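Local atomic coordinates of putative mandelate racemase (Zymomonas mobilis, PDB entry 2OX4), a protein that belongs to the mandelate racemase branch of the enolase superfamily, binds a magnesium ion and probably acts as a lyase of the dehydratase kind. Residues 278-282 against 306-312. Numbering follows the deposited sequence.
Sequences FLEDR and MAHIFEV
Arg-282 grips two successive carbonyls of the segment 306-312 with the NE/NH1 edge of its guanidinium group. NE donates to Phe-310 O at 2.8 Å, the oxygen lying almost in the guanidinium plane, while NH1 reaches Glu-311 O at 3.0 Å from above that carbonyl's plane. Both carbonyls stand where a helix has run out, so a long side chain with several N-H groups suits the place. Val-312 CG2 packs over one guanidinium face, 3.5 Å from NE. With CG anti to the backbone N (chi1 -171°) and a bend at chi2, the chain carries these donors across to the other helix end. A leucine in its place would probably leave both carbonyls without these donors and Asp-285, which forms a salt bridge with NH2, without its positive mate.

Leu-279 supplies the apolar part of the contact beside these bonds. Its CB lies over a face of the Phe-310 ring, a CH-pi contact 4.1 Å from the centroid; CD1 meets Met-306 CE at 3.8 Å, and CD2 touches both Ala-307 CA and Val-312 CG2, each 4.0 Å away. Leucine's fork at CG suits this division, and the small Ala-307 lets it approach the helix backbone.

Glu-311 turns its carboxylate to a second subunit, accepting from the backbone N of Leu-222 there. Behind the grip, Arg-282 and Glu-311, both with positive phi, each end a helix in a Schellman motif. The contact thus joins the C-terminal ends of neighbouring helices 271-280 and 296-309, just before strands 286-287 and 313-314 of the enolase-superfamily beta/alpha barrel.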
loop_
_atom_site.group_PDB
_atom_site.type_symbol
_atom_site.label_atom_id
_atom_site.label_comp_id
_atom_site.label_asym_id
_atom_site.label_seq_id
_atom_site.Cartn_x
_atom_site.Cartn_y
_atom_site.Cartn_z
ATOM N N PHE C 278 -13.498 -9.248 1.312
ATOM C CA PHE C 278 -14.413 -8.524 0.427
ATOM C C PHE C 278 -14.856 -7.210 1.053
ATOM O O PHE C 278 -15.057 -6.218 0.354
ATOM C CB PHE C 278 -15.639 -9.387 0.108
ATOM C CG PHE C 278 -15.316 -10.613 -0.692
ATOM C CD1 PHE C 278 -15.193 -10.545 -2.087
ATOM C CD2 PHE C 278 -15.106 -11.828 -0.057
ATOM C CE1 PHE C 278 -14.865 -11.677 -2.828
ATOM C CE2 PHE C 278 -14.784 -12.976 -0.798
ATOM C CZ PHE C 278 -14.670 -12.895 -2.186
ATOM N N LEU C 279 -14.997 -7.215 2.375
ATOM C CA LEU C 279 -15.310 -5.999 3.125
ATOM C C LEU C 279 -14.116 -5.030 3.197
ATOM O O LEU C 279 -14.274 -3.829 2.970
ATOM C CB LEU C 279 -15.824 -6.371 4.522
ATOM C CG LEU C 279 -17.182 -7.098 4.573
ATOM C CD1 LEU C 279 -17.567 -7.402 6.005
ATOM C CD2 LEU C 279 -18.301 -6.316 3.871
ATOM N N GLU C 280 -12.924 -5.555 3.480
ATOM C CA GLU C 280 -11.692 -4.757 3.427
ATOM C C GLU C 280 -11.504 -4.065 2.065
ATOM O O GLU C 280 -11.171 -2.883 2.010
ATOM C CB GLU C 280 -10.469 -5.627 3.720
ATOM C CG GLU C 280 -10.363 -6.112 5.161
ATOM C CD GLU C 280 -9.245 -7.151 5.348
ATOM O OE1 GLU C 280 -8.943 -7.902 4.389
ATOM O OE2 GLU C 280 -8.669 -7.218 6.452
ATOM N N ASP C 281 -11.754 -4.795 0.980
ATOM C CA ASP C 281 -11.643 -4.241 -0.374
ATOM C C ASP C 281 -12.856 -3.408 -0.778
ATOM O O ASP C 281 -12.845 -2.765 -1.846
ATOM C CB ASP C 281 -11.519 -5.361 -1.392
ATOM C CG ASP C 281 -10.189 -6.080 -1.320
ATOM O OD1 ASP C 281 -10.110 -7.178 -1.890
ATOM O OD2 ASP C 281 -9.233 -5.556 -0.713
ATOM N N ARG C 282 -13.900 -3.456 0.051
ATOM C CA ARG C 282 -15.223 -2.883 -0.252
ATOM C C ARG C 282 -15.755 -3.285 -1.646
ATOM O O ARG C 282 -16.283 -2.459 -2.393
ATOM C CB ARG C 282 -15.236 -1.353 -0.009
ATOM C CG ARG C 282 -16.624 -0.654 -0.080
ATOM C CD ARG C 282 -17.689 -1.384 0.725
ATOM N NE ARG C 282 -19.068 -0.887 0.536
ATOM C CZ ARG C 282 -19.785 -1.008 -0.587
ATOM N NH1 ARG C 282 -21.048 -0.586 -0.613
ATOM N NH2 ARG C 282 -19.258 -1.547 -1.684
ATOM N N MET C 306 -20.819 -6.644 10.829
ATOM C CA MET C 306 -19.563 -6.153 10.258
ATOM C C MET C 306 -19.820 -5.444 8.923
ATOM O O MET C 306 -19.261 -4.387 8.657
ATOM C CB MET C 306 -18.571 -7.316 10.085
ATOM C CG MET C 306 -17.120 -6.885 9.902
ATOM S SD MET C 306 -15.921 -8.226 10.141
ATOM C CE MET C 306 -16.521 -9.458 8.986
ATOM N N ALA C 307 -20.688 -6.025 8.088
ATOM C CA ALA C 307 -20.970 -5.460 6.761
ATOM C C ALA C 307 -21.557 -4.044 6.867
ATOM O O ALA C 307 -21.268 -3.189 6.041
ATOM C CB ALA C 307 -21.917 -6.365 5.967
ATOM N N HIS C 308 -22.368 -3.812 7.900
ATOM C CA HIS C 308 -22.985 -2.511 8.144
ATOM C C HIS C 308 -21.976 -1.352 8.258
ATOM O O HIS C 308 -22.267 -0.251 7.772
ATOM C CB HIS C 308 -23.868 -2.583 9.400
ATOM C CG HIS C 308 -24.812 -1.429 9.554
ATOM N ND1 HIS C 308 -25.513 -0.889 8.497
ATOM C CD2 HIS C 308 -25.190 -0.731 10.652
ATOM C CE1 HIS C 308 -26.283 0.095 8.937
ATOM N NE2 HIS C 308 -26.106 0.209 10.241
ATOM N N ILE C 309 -20.804 -1.623 8.861
ATOM C CA ILE C 309 -19.716 -0.637 9.027
ATOM C C ILE C 309 -19.222 -0.138 7.676
ATOM O O ILE C 309 -18.699 0.972 7.556
ATOM C CB ILE C 309 -18.484 -1.265 9.760
ATOM C CG1 ILE C 309 -18.918 -1.911 11.072
ATOM C CG2 ILE C 309 -17.413 -0.222 10.038
ATOM C CD1 ILE C 309 -19.938 -1.115 11.786
ATOM N N PHE C 310 -19.375 -0.984 6.664
ATOM C CA PHE C 310 -18.835 -0.717 5.342
ATOM C C PHE C 310 -19.921 -0.238 4.365
ATOM O O PHE C 310 -19.665 -0.141 3.159
ATOM C CB PHE C 310 -18.142 -1.981 4.810
ATOM C CG PHE C 310 -16.929 -2.374 5.613
ATOM C CD1 PHE C 310 -15.681 -1.849 5.307
ATOM C CD2 PHE C 310 -17.044 -3.259 6.681
ATOM C CE1 PHE C 310 -14.556 -2.204 6.066
ATOM C CE2 PHE C 310 -15.927 -3.617 7.443
ATOM C CZ PHE C 310 -14.690 -3.082 7.129
ATOM N N GLU C 311 -21.104 0.087 4.901
ATOM C CA GLU C 311 -22.272 0.511 4.097
ATOM C C GLU C 311 -22.592 -0.532 3.014
ATOM O O GLU C 311 -22.724 -0.232 1.811
ATOM C CB GLU C 311 -22.106 1.943 3.531
ATOM C CG GLU C 311 -22.134 3.010 4.645
ATOM C CD GLU C 311 -21.930 4.449 4.167
ATOM O OE1 GLU C 311 -21.475 4.657 3.014
ATOM O OE2 GLU C 311 -22.229 5.376 4.974
ATOM N N VAL C 312 -22.698 -1.765 3.477
ATOM C CA VAL C 312 -23.043 -2.907 2.649
ATOM C C VAL C 312 -24.371 -3.414 3.196
ATOM O O VAL C 312 -24.597 -3.386 4.409
ATOM C CB VAL C 312 -21.954 -4.008 2.764
ATOM C CG1 VAL C 312 -22.380 -5.309 2.089
ATOM C CG2 VAL C 312 -20.621 -3.523 2.159
#